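Local coordinates for tRNA(Ile2) 2-agmatinylcytidine synthetase TiaS (Archaeoglobus fulgidus, PDB 5XOB), which catalyses the ATP-dependent joining of agmatine to the wobble cytidine of its isoleucine tRNA, switching the codon it reads from AUG to AUA, at residues Gly271-Glu276 against Phe287-Lys292; Asp318-Tyr323 against Ile336-Leu341; Gly294-Ala299 against Asp329-Glu334; Asp249-Gly254 against Tyr264-Leu269. All blocks are in the same frame, centred on the assembly; numbering follows the deposited sequence.

Interactions 1, 2 and 3 all lie in the OB-fold nucleic-acid-binding domain, and interaction 4 pairs the short strand 252-254 with the beginning of strand 265-273, the strand that interaction 1 also uses. The centres of interactions 1 and 4 are about 18 Å apart. Beside strand 265-273 runs 319-327, so Gly271 N sits 2.8 Å from Val320 O between interactions 1 and 2, and Val322 N 2.8 Å from Leu269 O between interactions 2 and 4. Interactions 1 and 3, centres about 9 Å apart, are joined through Phe287 O and Cys298 N at 3.0 Å. At the corner between interactions 2 and 3, Tyr323 O is 2.8 Å from Glu334 N.

Interaction 1 (Gly271-Glu276 against Phe287-Lys292); sequences GRVTLE and FEIDTK
Phe287 opens the contact with its CB rather than its ring, lying 3.3 Å from Leu275 O. Its CG sits between the backbone N and the carbonyl carbon (chi1 62°), and the ring leads away from 271-276, with Ile289 CG2 of its own strand at its edge. Glu288 comes next and takes two residues at once. Its N donates to Leu275 O at 2.9 Å, in the carbonyl plane and on a lone pair, while its O accepts Thr274 N at 2.8 Å, with the donor well above the carbonyl plane. Its side chain runs alongside that of Leu275, the CB atoms 3.6 Å apart, and Thr274 OG1 also packs on Glu288 CB.

Ile289 stands opposite Val273 in a non-hydrogen-bonded pair, where CG2 approaches Val273 CA at 3.9 Å. The strand then bonds again at Asp290: its N donates to Arg272 O at 2.9 Å, whereas the return bond from Arg272 N is weak. Arg272 and Asp290 point the same way side by side, but NH1 stays 4.4 Å from OD1, beyond a salt bridge. Thr291 touches Gly271 through CG2, its OG1 being bonded to Phe293 N and Gly294 O. With Thr274 and Leu275 both facing Glu288, this is a classic beta bulge in an antiparallel pair, at the end of the first strand of the OB-fold domain.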
loop_
_atom_site.group_PDB
_atom_site.type_symbol
_atom_site.label_atom_id
_atom_site.label_comp_id
_atom_site.label_asym_id
_atom_site.label_seq_id
_atom_site.Cartn_x
_atom_site.Cartn_y
_atom_site.Cartn_z
ATOM N N GLY A 271 7.446 19.387 2.710
ATOM C CA GLY A 271 8.308 20.012 3.699
ATOM C C GLY A 271 9.656 20.262 3.066
ATOM O O GLY A 271 9.863 19.948 1.889
ATOM N N ARG A 272 10.566 20.842 3.837
ATOM C CA ARG A 272 11.949 20.980 3.398
ATOM C C ARG A 272 12.867 20.449 4.472
ATOM O O ARG A 272 12.676 20.723 5.657
ATOM C CB ARG A 272 12.308 22.423 3.023
ATOM C CG ARG A 272 11.338 23.493 3.508
ATOM C CD ARG A 272 11.945 24.879 3.366
ATOM N NE ARG A 272 13.201 24.983 4.115
ATOM C CZ ARG A 272 13.301 25.221 5.425
ATOM N NH1 ARG A 272 12.219 25.407 6.180
ATOM N NH2 ARG A 272 14.505 25.279 5.986
ATOM N N VAL A 273 13.859 19.682 4.032
ATOM C CA VAL A 273 14.748 18.947 4.926
ATOM C C VAL A 273 15.392 19.872 5.951
ATOM O O VAL A 273 15.930 20.920 5.596
ATOM C CB VAL A 273 15.871 18.230 4.142
ATOM C CG1 VAL A 273 16.841 17.533 5.093
ATOM C CG2 VAL A 273 15.288 17.226 3.159
ATOM N N THR A 274 15.316 19.482 7.219
ATOM C CA THR A 274 16.080 20.131 8.271
ATOM C C THR A 274 17.192 19.186 8.693
ATOM O O THR A 274 18.324 19.324 8.236
ATOM C CB THR A 274 15.202 20.524 9.472
ATOM O OG1 THR A 274 14.327 19.445 9.819
ATOM C CG2 THR A 274 14.376 21.738 9.127
ATOM N N LEU A 275 16.866 18.205 9.528
ATOM C CA LEU A 275 17.864 17.247 9.987
ATOM C C LEU A 275 18.183 16.257 8.870
ATOM O O LEU A 275 17.326 15.468 8.468
ATOM C CB LEU A 275 17.370 16.514 11.241
ATOM C CG LEU A 275 18.352 16.240 12.383
ATOM C CD1 LEU A 275 19.594 17.129 12.350
ATOM C CD2 LEU A 275 17.601 16.403 13.701
ATOM N N GLU A 276 19.416 16.315 8.368
ATOM C CA GLU A 276 19.842 15.477 7.242
ATOM C C GLU A 276 19.827 13.976 7.579
ATOM O O GLU A 276 19.856 13.595 8.757
ATOM C CB GLU A 276 21.221 15.923 6.734
ATOM C CG GLU A 276 21.143 17.079 5.744
ATOM C CD GLU A 276 22.506 17.538 5.247
ATOM O OE1 GLU A 276 23.240 18.190 6.024
ATOM O OE2 GLU A 276 22.839 17.264 4.073
ATOM N N PHE A 287 15.452 11.109 8.800
ATOM C CA PHE A 287 15.707 12.514 8.568
ATOM C C PHE A 287 14.498 13.310 9.025
ATOM O O PHE A 287 13.561 12.741 9.584
ATOM C CB PHE A 287 16.050 12.782 7.100
ATOM C CG PHE A 287 14.956 12.449 6.141
ATOM C CD1 PHE A 287 14.037 13.415 5.762
ATOM C CD2 PHE A 287 14.866 11.183 5.581
ATOM C CE1 PHE A 287 13.030 13.118 4.859
ATOM C CE2 PHE A 287 13.865 10.880 4.677
ATOM C CZ PHE A 287 12.946 11.849 4.316
ATOM N N GLU A 288 14.542 14.621 8.815
ATOM C CA GLU A 288 13.496 15.518 9.279
ATOM C C GLU A 288 13.275 16.627 8.289
ATOM O O GLU A 288 14.173 17.000 7.536
ATOM C CB GLU A 288 13.863 16.156 10.615
ATOM C CG GLU A 288 13.303 15.463 11.846
ATOM C CD GLU A 288 13.519 16.269 13.119
ATOM O OE1 GLU A 288 13.656 17.514 13.028
ATOM O OE2 GLU A 288 13.552 15.661 14.213
ATOM N N ILE A 289 12.072 17.176 8.344
ATOM C CA ILE A 289 11.635 18.210 7.432
ATOM C C ILE A 289 10.826 19.214 8.252
ATOM O O ILE A 289 10.211 18.843 9.262
ATOM C CB ILE A 289 10.773 17.606 6.298
ATOM C CG1 ILE A 289 9.580 16.828 6.882
ATOM C CG2 ILE A 289 11.614 16.681 5.424
ATOM C CD1 ILE A 289 8.612 16.278 5.854
ATOM N N ASP A 290 10.836 20.480 7.840
ATOM C CA ASP A 290 9.985 21.478 8.486
ATOM C C ASP A 290 8.710 21.644 7.678
ATOM O O ASP A 290 8.755 21.870 6.464
ATOM C CB ASP A 290 10.687 22.832 8.644
ATOM C CG ASP A 290 9.853 23.836 9.453
ATOM O OD1 ASP A 290 8.922 24.443 8.883
ATOM O OD2 ASP A 290 10.130 24.020 10.657
ATOM N N THR A 291 7.579 21.547 8.375
ATOM C CA THR A 291 6.268 21.627 7.748
ATOM C C THR A 291 5.326 22.554 8.487
ATOM O O THR A 291 5.546 22.904 9.651
ATOM C CB THR A 291 5.567 20.259 7.735
ATOM O OG1 THR A 291 5.049 19.972 9.041
ATOM C CG2 THR A 291 6.532 19.161 7.307
ATOM N N LYS A 292 4.260 22.915 7.783
ATOM C CA LYS A 292 3.081 23.574 8.341
ATOM C C LYS A 292 2.798 23.175 9.803
ATOM O O LYS A 292 2.464 24.021 10.635
ATOM C CB LYS A 292 1.897 23.242 7.421
ATOM C CG LYS A 292 0.502 23.425 7.992
ATOM C CD LYS A 292 -0.526 22.825 7.047
ATOM C CE LYS A 292 -1.915 22.868 7.652
ATOM N NZ LYS A 292 -2.867 22.085 6.828
#

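Interaction 2 (Asp318-Tyr323 against Ile336-Leu341); sequences DVVEVY and IQIVEL
The Tyr323 ring turns its edge to 336-341: Ile336 CA and Gln337 N both lie near the ring plane, the former 4.2 Å from CD2. Lys335, just before the second segment, makes a cation-pi contact with the same ring. Two further flat groups, the Glu321 carboxylate and the Gln337 amide, are turned 73° against each other, with their OE1 atoms 4.0 Å apart. Beneath them the backbones of Glu321 and Gln337 form a hydrogen-bonded pair whose two N-H...O bonds are both 2.9 Å long and nearly straight at 167°.

These are antiparallel strands of the OB-fold domain, and their regular ladder breaks where Val339 and Glu340 both face Val319, a classic beta bulge. Val319 O accepts Val339 N at 3.0 Å and Glu340 N only weakly; Val319 N in turn donates to Glu340 O.

The buried face carries Val320, Val322, Ile336 and Ile338. Ile336 holds CG1 anti to its backbone N (chi1 -168°), which carries CD1 across to Val320 CG2 at 3.4 Å and Val322 CG1 at 3.7 Å. Phe307 and Ile311 of helix 307-313 pack on Ile336 as well. Asp318 lies alongside Leu341, its OD1 3.4 Å from CD2 and bonded to Ala342 N.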
loop_
_atom_site.group_PDB
_atom_site.type_symbol
_atom_site.label_atom_id
_atom_site.label_comp_id
_atom_site.label_asym_id
_atom_site.label_seq_id
_atom_site.Cartn_x
_atom_site.Cartn_y
_atom_site.Cartn_z
ATOM N N ASP A 318 16.168 21.066 0.991
ATOM C CA ASP A 318 15.567 20.464 -0.202
ATOM C C ASP A 318 14.061 20.411 -0.048
ATOM O O ASP A 318 13.571 19.953 0.979
ATOM C CB ASP A 318 16.084 19.035 -0.417
ATOM C CG ASP A 318 17.297 18.977 -1.324
ATOM O OD1 ASP A 318 17.339 19.736 -2.314
ATOM O OD2 ASP A 318 18.200 18.154 -1.062
ATOM N N VAL A 319 13.330 20.874 -1.060
ATOM C CA VAL A 319 11.872 20.807 -1.016
ATOM C C VAL A 319 11.438 19.415 -1.453
ATOM O O VAL A 319 11.842 18.920 -2.517
ATOM C CB VAL A 319 11.180 21.866 -1.895
ATOM C CG1 VAL A 319 9.670 21.828 -1.679
ATOM C CG2 VAL A 319 11.712 23.257 -1.584
ATOM N N VAL A 320 10.599 18.799 -0.625
ATOM C CA VAL A 320 10.228 17.405 -0.793
ATOM C C VAL A 320 8.784 17.171 -0.335
ATOM O O VAL A 320 8.278 17.852 0.568
ATOM C CB VAL A 320 11.214 16.499 -0.015
ATOM C CG1 VAL A 320 10.683 16.142 1.374
ATOM C CG2 VAL A 320 11.538 15.251 -0.811
ATOM N N GLU A 321 8.134 16.203 -0.969
ATOM C CA GLU A 321 6.780 15.825 -0.614
ATOM C C GLU A 321 6.788 14.353 -0.251
ATOM O O GLU A 321 7.264 13.527 -1.025
ATOM C CB GLU A 321 5.841 16.102 -1.783
ATOM C CG GLU A 321 4.368 16.011 -1.431
ATOM C CD GLU A 321 3.513 16.926 -2.284
ATOM O OE1 GLU A 321 2.901 16.428 -3.255
ATOM O OE2 GLU A 321 3.467 18.144 -1.992
ATOM N N VAL A 322 6.269 14.031 0.933
ATOM C CA VAL A 322 6.373 12.674 1.478
ATOM C C VAL A 322 5.026 11.960 1.597
ATOM O O VAL A 322 3.989 12.585 1.845
ATOM C CB VAL A 322 7.094 12.644 2.846
ATOM C CG1 VAL A 322 8.537 13.083 2.677
ATOM C CG2 VAL A 322 6.390 13.505 3.882
ATOM N N TYR A 323 5.080 10.638 1.435
ATOM C CA TYR A 323 3.903 9.783 1.444
ATOM C C TYR A 323 4.097 8.634 2.421
ATOM O O TYR A 323 5.030 7.837 2.268
ATOM C CB TYR A 323 3.685 9.187 0.051
ATOM C CG TYR A 323 3.431 10.198 -1.044
ATOM C CD1 TYR A 323 2.150 10.403 -1.541
ATOM C CD2 TYR A 323 4.474 10.929 -1.602
ATOM C CE1 TYR A 323 1.907 11.316 -2.551
ATOM C CE2 TYR A 323 4.243 11.844 -2.613
ATOM C CZ TYR A 323 2.956 12.035 -3.082
ATOM O OH TYR A 323 2.716 12.946 -4.084
ATOM N N ILE A 336 8.170 9.116 -2.437
ATOM C CA ILE A 336 8.607 10.500 -2.192
ATOM C C ILE A 336 8.817 11.288 -3.487
ATOM O O ILE A 336 9.305 10.741 -4.480
ATOM C CB ILE A 336 9.894 10.545 -1.325
ATOM C CG1 ILE A 336 10.170 11.970 -0.832
ATOM C CG2 ILE A 336 11.095 9.987 -2.084
ATOM C CD1 ILE A 336 11.140 12.026 0.326
ATOM N N GLN A 337 8.436 12.566 -3.479
ATOM C CA GLN A 337 8.771 13.458 -4.581
ATOM C C GLN A 337 9.835 14.458 -4.177
ATOM O O GLN A 337 9.680 15.162 -3.176
ATOM C CB GLN A 337 7.570 14.251 -5.072
ATOM C CG GLN A 337 7.928 15.095 -6.289
ATOM C CD GLN A 337 6.811 15.995 -6.751
ATOM O OE1 GLN A 337 5.844 16.239 -6.026
ATOM N NE2 GLN A 337 6.944 16.511 -7.969
ATOM N N ILE A 338 10.894 14.535 -4.980
ATOM C CA ILE A 338 11.849 15.628 -4.888
ATOM C C ILE A 338 11.313 16.751 -5.746
ATOM O O ILE A 338 11.284 16.651 -6.975
ATOM C CB ILE A 338 13.255 15.237 -5.366
ATOM C CG1 ILE A 338 13.955 14.401 -4.299
ATOM C CG2 ILE A 338 14.106 16.477 -5.598
ATOM C CD1 ILE A 338 13.350 13.036 -4.074
ATOM N N VAL A 339 10.881 17.818 -5.091
ATOM C CA VAL A 339 10.257 18.926 -5.785
ATOM C C VAL A 339 11.353 19.865 -6.262
ATOM O O VAL A 339 11.761 19.809 -7.421
ATOM C CB VAL A 339 9.257 19.679 -4.880
ATOM C CG1 VAL A 339 8.580 20.797 -5.659
ATOM C CG2 VAL A 339 8.226 18.720 -4.299
ATOM N N GLU A 340 11.830 20.711 -5.352
ATOM C CA GLU A 340 12.897 21.646 -5.635
ATOM C C GLU A 340 14.164 21.123 -4.997
ATOM O O GLU A 340 14.195 20.800 -3.805
ATOM C CB GLU A 340 12.584 23.033 -5.070
ATOM C CG GLU A 340 13.557 24.112 -5.534
ATOM C CD GLU A 340 13.660 25.288 -4.574
ATOM O OE1 GLU A 340 14.712 25.423 -3.904
ATOM O OE2 GLU A 340 12.692 26.077 -4.489
ATOM N N LEU A 341 15.208 21.036 -5.804
ATOM C CA LEU A 341 16.532 20.777 -5.287
ATOM C C LEU A 341 17.133 22.034 -4.661
ATOM O O LEU A 341 17.130 23.105 -5.265
ATOM C CB LEU A 341 17.443 20.258 -6.392
ATOM C CG LEU A 341 17.485 18.739 -6.501
ATOM C CD1 LEU A 341 18.361 18.359 -7.679
ATOM C CD2 LEU A 341 18.006 18.106 -5.214
#

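Interaction 3 (Gly294-Ala299 against Asp329-Glu334); sequences GSVKCA and DTINLE
Lys297 meets Thr330 at its root and drifts away toward its tip. Its CB lies 3.6 Å from Thr330 CB. CG stands anti to the carbonyl carbon (chi1 -65°), and bends at the next two torsions swing the chain back along its own strand. CD still comes within 3.8 Å of Asp329 O; NZ ends with a weak hydrogen bond to Ser295 O, so the ammonium folds back onto its own segment. Farther along the same face, Ala299 CB sits 3.6 Å from Thr330 OG1.

The backbone beneath is a parallel pair, as expected where 294-300 meets 330-333 to help close the OB-fold barrel. Ile331 N donates to Lys297 O at 2.8 Å in a nearly straight bond of 171°. Ile331 O then accepts Ala299 N, and Ala299 O takes Leu333 N at 3.0 Å, the donor nearly along the C=O axis. Ala299, paired with Asn332, thus bonds through its N and O to the residues on either side of that partner, as in a parallel ladder.

On the other face Cys298 and Ile331 turn into the buried interior, Cys298 SG 4.3 Å from Ile331 CB, and buried Val296 joins them, its CG1 4.1 Å from Ile331 CG1. Leu333 brings CB and CG against Ala299 O, while Phe307 and Ile311 of helix 307-313 and Val322 pack around its side chain.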
loop_
_atom_site.group_PDB
_atom_site.type_symbol
_atom_site.label_atom_id
_atom_site.label_comp_id
_atom_site.label_asym_id
_atom_site.label_seq_id
_atom_site.Cartn_x
_atom_site.Cartn_y
_atom_site.Cartn_z
ATOM N N GLY A 294 5.058 21.969 11.819
ATOM C CA GLY A 294 6.326 22.004 12.533
ATOM C C GLY A 294 7.281 20.938 12.040
ATOM O O GLY A 294 7.305 20.620 10.852
ATOM N N SER A 295 8.065 20.387 12.962
ATOM C CA SER A 295 9.113 19.427 12.631
ATOM C C SER A 295 8.569 18.000 12.610
ATOM O O SER A 295 7.918 17.560 13.564
ATOM C CB SER A 295 10.260 19.535 13.638
ATOM O OG SER A 295 11.222 18.517 13.420
ATOM N N VAL A 296 8.856 17.281 11.523
ATOM C CA VAL A 296 8.331 15.926 11.318
ATOM C C VAL A 296 9.416 14.930 10.894
ATOM O O VAL A 296 10.211 15.197 9.990
ATOM C CB VAL A 296 7.194 15.915 10.269
ATOM C CG1 VAL A 296 6.534 14.544 10.218
ATOM C CG2 VAL A 296 6.155 16.986 10.586
ATOM N N LYS A 297 9.406 13.767 11.540
ATOM C CA LYS A 297 10.408 12.734 11.325
ATOM C C LYS A 297 9.934 11.862 10.179
ATOM O O LYS A 297 8.791 11.414 10.176
ATOM C CB LYS A 297 10.587 11.858 12.576
ATOM C CG LYS A 297 11.147 12.567 13.803
ATOM C CD LYS A 297 10.063 13.291 14.602
ATOM C CE LYS A 297 10.595 14.536 15.299
ATOM N NZ LYS A 297 9.505 15.457 15.733
ATOM N N CYS A 298 10.808 11.629 9.209
ATOM C CA CYS A 298 10.535 10.684 8.137
ATOM C C CYS A 298 11.540 9.558 8.176
ATOM O O CYS A 298 12.672 9.742 8.637
ATOM C CB CYS A 298 10.606 11.382 6.798
ATOM S SG CYS A 298 9.461 12.762 6.717
ATOM N N ALA A 299 11.123 8.399 7.671
ATOM C CA ALA A 299 11.903 7.175 7.796
ATOM C C ALA A 299 11.795 6.267 6.568
ATOM O O ALA A 299 10.707 6.049 6.035
ATOM C CB ALA A 299 11.467 6.413 9.039
ATOM N N ASP A 329 5.127 8.625 15.830
ATOM C CA ASP A 329 5.415 10.022 15.482
ATOM C C ASP A 329 6.381 10.232 14.304
ATOM O O ASP A 329 6.809 11.364 14.047
ATOM C CB ASP A 329 5.897 10.790 16.721
ATOM C CG ASP A 329 4.951 10.646 17.904
ATOM O OD1 ASP A 329 3.884 11.304 17.907
ATOM O OD2 ASP A 329 5.273 9.866 18.826
ATOM N N THR A 330 6.682 9.164 13.560
ATOM C CA THR A 330 7.534 9.261 12.359
ATOM C C THR A 330 6.857 8.625 11.133
ATOM O O THR A 330 6.171 7.608 11.252
ATOM C CB THR A 330 8.959 8.674 12.583
ATOM O OG1 THR A 330 9.269 7.715 11.563
ATOM C CG2 THR A 330 9.100 8.011 13.957
ATOM N N ILE A 331 7.055 9.241 9.965
ATOM C CA ILE A 331 6.396 8.817 8.716
ATOM C C ILE A 331 7.144 7.672 8.043
ATOM O O ILE A 331 8.291 7.843 7.644
ATOM C CB ILE A 331 6.314 9.970 7.677
ATOM C CG1 ILE A 331 5.474 11.147 8.198
ATOM C CG2 ILE A 331 5.738 9.479 6.347
ATOM C CD1 ILE A 331 3.972 10.949 8.120
ATOM N N ASN A 332 6.481 6.522 7.896
ATOM C CA ASN A 332 7.010 5.418 7.089
ATOM C C ASN A 332 6.843 5.706 5.618
ATOM O O ASN A 332 5.763 5.525 5.071
ATOM C CB ASN A 332 6.278 4.114 7.376
ATOM C CG ASN A 332 6.460 3.645 8.797
ATOM O OD1 ASN A 332 6.565 4.454 9.725
ATOM N ND2 ASN A 332 6.497 2.329 8.982
ATOM N N LEU A 333 7.919 6.125 4.973
ATOM C CA LEU A 333 7.876 6.463 3.562
ATOM C C LEU A 333 7.515 5.286 2.668
ATOM O O LEU A 333 8.146 4.226 2.722
ATOM C CB LEU A 333 9.223 7.018 3.110
ATOM C CG LEU A 333 9.591 8.389 3.671
ATOM C CD1 LEU A 333 10.990 8.755 3.214
ATOM C CD2 LEU A 333 8.594 9.458 3.244
ATOM N N GLU A 334 6.493 5.499 1.844
ATOM C CA GLU A 334 6.095 4.565 0.801
ATOM C C GLU A 334 6.580 5.078 -0.563
ATOM O O GLU A 334 6.874 4.303 -1.478
ATOM C CB GLU A 334 4.570 4.430 0.823
ATOM C CG GLU A 334 4.012 4.130 2.216
ATOM C CD GLU A 334 2.489 4.208 2.321
ATOM O OE1 GLU A 334 1.818 4.580 1.331
ATOM O OE2 GLU A 334 1.960 3.904 3.416
#

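Interaction 4 (Asp249-Gly254 against Tyr264-Leu269); sequences DMHLIG and YRSYRL
Ile253 and Tyr267 pair in a short parallel ladder whose short strand axes, 252-254 and 265-269, run 46° apart in direction. Ile253 N donates to Ser266 O at 2.9 Å, and Ile253 O accepts Arg268 N at 3.1 Å, the donor well above the carbonyl plane. A type I turn from Asp249 to Leu252 leads into the first strand.

The Ile253 and Tyr267 side chains run side by side, pointing the same way, with Ile253 CB 3.9 Å from Tyr267 CD1; Ile253 O lies at the edge of that ring. At its far end Ile253 reaches Arg265 through CD1, against CG. His251, its CG wedged between backbone N and carbonyl carbon (chi1 67°), brings CD2 to 3.3 Å from Ser266 OG, which approaches at the ring edge. Leu252 CD2 lies over one face of the same imidazole and also touches Ser266 CB at 3.7 Å.

Gly254 CA lies over one face of the Arg268 guanidinium, 3.5 Å from NH2. That group forms a salt bridge with Glu256, while Ser266 OG is hydrogen-bonded to Ser325 OG. These polar ends thus find their main partners beyond the two segments, and what joins 249-254 to 264-269 directly is two backbone bonds, with van der Waals packing of side chains around them.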
loop_
_atom_site.group_PDB
_atom_site.type_symbol
_atom_site.label_atom_id
_atom_site.label_comp_id
_atom_site.label_asym_id
_atom_site.label_seq_id
_atom_site.Cartn_x
_atom_site.Cartn_y
_atom_site.Cartn_z
ATOM N N ASP A 249 -3.851 4.849 -3.254
ATOM C CA ASP A 249 -3.538 5.848 -2.217
ATOM C C ASP A 249 -4.801 6.371 -1.547
ATOM O O ASP A 249 -4.837 7.514 -1.101
ATOM C CB ASP A 249 -2.762 7.047 -2.800
ATOM C CG ASP A 249 -1.258 6.802 -2.920
ATOM O OD1 ASP A 249 -0.730 5.803 -2.384
ATOM O OD2 ASP A 249 -0.590 7.641 -3.565
ATOM N N MET A 250 -5.838 5.543 -1.465
ATOM C CA MET A 250 -7.128 6.003 -0.941
ATOM C C MET A 250 -7.029 6.334 0.558
ATOM O O MET A 250 -7.871 7.037 1.108
ATOM C CB MET A 250 -8.215 4.948 -1.205
ATOM C CG MET A 250 -9.646 5.411 -0.931
ATOM S SD MET A 250 -10.910 4.214 -1.433
ATOM C CE MET A 250 -12.415 5.015 -0.867
ATOM N N HIS A 251 -5.985 5.827 1.200
ATOM C CA HIS A 251 -5.763 6.011 2.631
ATOM C C HIS A 251 -5.092 7.322 2.992
ATOM O O HIS A 251 -4.991 7.659 4.173
ATOM C CB HIS A 251 -4.922 4.850 3.179
ATOM C CG HIS A 251 -3.512 4.807 2.665
ATOM N ND1 HIS A 251 -3.197 4.768 1.323
ATOM C CD2 HIS A 251 -2.331 4.763 3.325
ATOM C CE1 HIS A 251 -1.884 4.718 1.179
ATOM N NE2 HIS A 251 -1.335 4.717 2.379
ATOM N N LEU A 252 -4.649 8.065 1.984
ATOM C CA LEU A 252 -3.830 9.237 2.217
ATOM C C LEU A 252 -4.650 10.489 2.501
ATOM O O LEU A 252 -5.515 10.883 1.715
ATOM C CB LEU A 252 -2.896 9.482 1.035
ATOM C CG LEU A 252 -1.801 8.431 0.803
ATOM C CD1 LEU A 252 -0.772 8.977 -0.174
ATOM C CD2 LEU A 252 -1.104 7.985 2.082
ATOM N N ILE A 253 -4.349 11.092 3.648
ATOM C CA ILE A 253 -4.879 12.377 4.048
ATOM C C ILE A 253 -3.851 13.430 3.655
ATOM O O ILE A 253 -2.707 13.362 4.090
ATOM C CB ILE A 253 -5.089 12.415 5.572
ATOM C CG1 ILE A 253 -6.064 11.304 5.983
ATOM C CG2 ILE A 253 -5.580 13.793 6.008
ATOM C CD1 ILE A 253 -6.190 11.066 7.475
ATOM N N GLY A 254 -4.256 14.396 2.834
ATOM C CA GLY A 254 -3.369 15.487 2.435
ATOM C C GLY A 254 -3.208 16.493 3.560
ATOM O O GLY A 254 -4.096 16.631 4.408
ATOM N N TYR A 264 -1.435 6.440 13.562
ATOM C CA TYR A 264 -2.505 5.616 13.008
ATOM C C TYR A 264 -3.291 6.288 11.866
ATOM O O TYR A 264 -4.447 5.936 11.614
ATOM C CB TYR A 264 -3.433 5.121 14.129
ATOM C CG TYR A 264 -2.689 4.309 15.162
ATOM C CD1 TYR A 264 -1.966 3.182 14.784
ATOM C CD2 TYR A 264 -2.692 4.669 16.506
ATOM C CE1 TYR A 264 -1.273 2.433 15.709
ATOM C CE2 TYR A 264 -2.001 3.922 17.440
ATOM C CZ TYR A 264 -1.296 2.806 17.033
ATOM O OH TYR A 264 -0.604 2.053 17.949
ATOM N N ARG A 265 -2.653 7.245 11.185
ATOM C CA ARG A 265 -3.179 7.845 9.956
ATOM C C ARG A 265 -2.023 7.997 8.969
ATOM O O ARG A 265 -0.855 7.981 9.374
ATOM C CB ARG A 265 -3.825 9.214 10.214
ATOM C CG ARG A 265 -5.237 9.185 10.795
ATOM C CD ARG A 265 -5.235 9.145 12.315
ATOM N NE ARG A 265 -6.563 9.362 12.887
ATOM C CZ ARG A 265 -6.927 9.019 14.124
ATOM N NH1 ARG A 265 -6.077 8.417 14.957
ATOM N NH2 ARG A 265 -8.164 9.271 14.534
ATOM N N SER A 266 -2.359 8.152 7.683
ATOM C CA SER A 266 -1.362 8.241 6.606
ATOM C C SER A 266 -1.522 9.545 5.845
ATOM O O SER A 266 -2.643 10.029 5.669
ATOM C CB SER A 266 -1.505 7.057 5.657
ATOM O OG SER A 266 -1.629 5.846 6.391
ATOM N N TYR A 267 -0.400 10.104 5.387
ATOM C CA TYR A 267 -0.383 11.464 4.852
ATOM C C TYR A 267 0.438 11.654 3.571
ATOM O O TYR A 267 1.386 10.916 3.306
ATOM C CB TYR A 267 0.154 12.434 5.915
ATOM C CG TYR A 267 -0.591 12.407 7.233
ATOM C CD1 TYR A 267 -1.764 13.136 7.403
ATOM C CD2 TYR A 267 -0.117 11.663 8.312
ATOM C CE1 TYR A 267 -2.456 13.117 8.604
ATOM C CE2 TYR A 267 -0.802 11.640 9.520
ATOM C CZ TYR A 267 -1.972 12.375 9.658
ATOM O OH TYR A 267 -2.674 12.375 10.843
ATOM N N ARG A 268 0.026 12.636 2.770
ATOM C CA ARG A 268 0.888 13.269 1.787
ATOM C C ARG A 268 1.142 14.669 2.326
ATOM O O ARG A 268 0.193 15.422 2.568
ATOM C CB ARG A 268 0.222 13.362 0.412
ATOM C CG ARG A 268 0.742 14.529 -0.428
ATOM C CD ARG A 268 -0.027 14.781 -1.722
ATOM N NE ARG A 268 -1.475 14.990 -1.574
ATOM C CZ ARG A 268 -2.069 16.051 -1.013
ATOM N NH1 ARG A 268 -1.363 17.044 -0.469
ATOM N NH2 ARG A 268 -3.398 16.101 -0.977
ATOM N N LEU A 269 2.406 15.025 2.510
ATOM C CA LEU A 269 2.730 16.373 2.963
ATOM C C LEU A 269 4.090 16.842 2.481
ATOM O O LEU A 269 5.025 16.053 2.374
ATOM C CB LEU A 269 2.630 16.467 4.485
ATOM C CG LEU A 269 3.526 15.565 5.334
ATOM C CD1 LEU A 269 4.771 16.299 5.788
ATOM C CD2 LEU A 269 2.773 15.074 6.560
#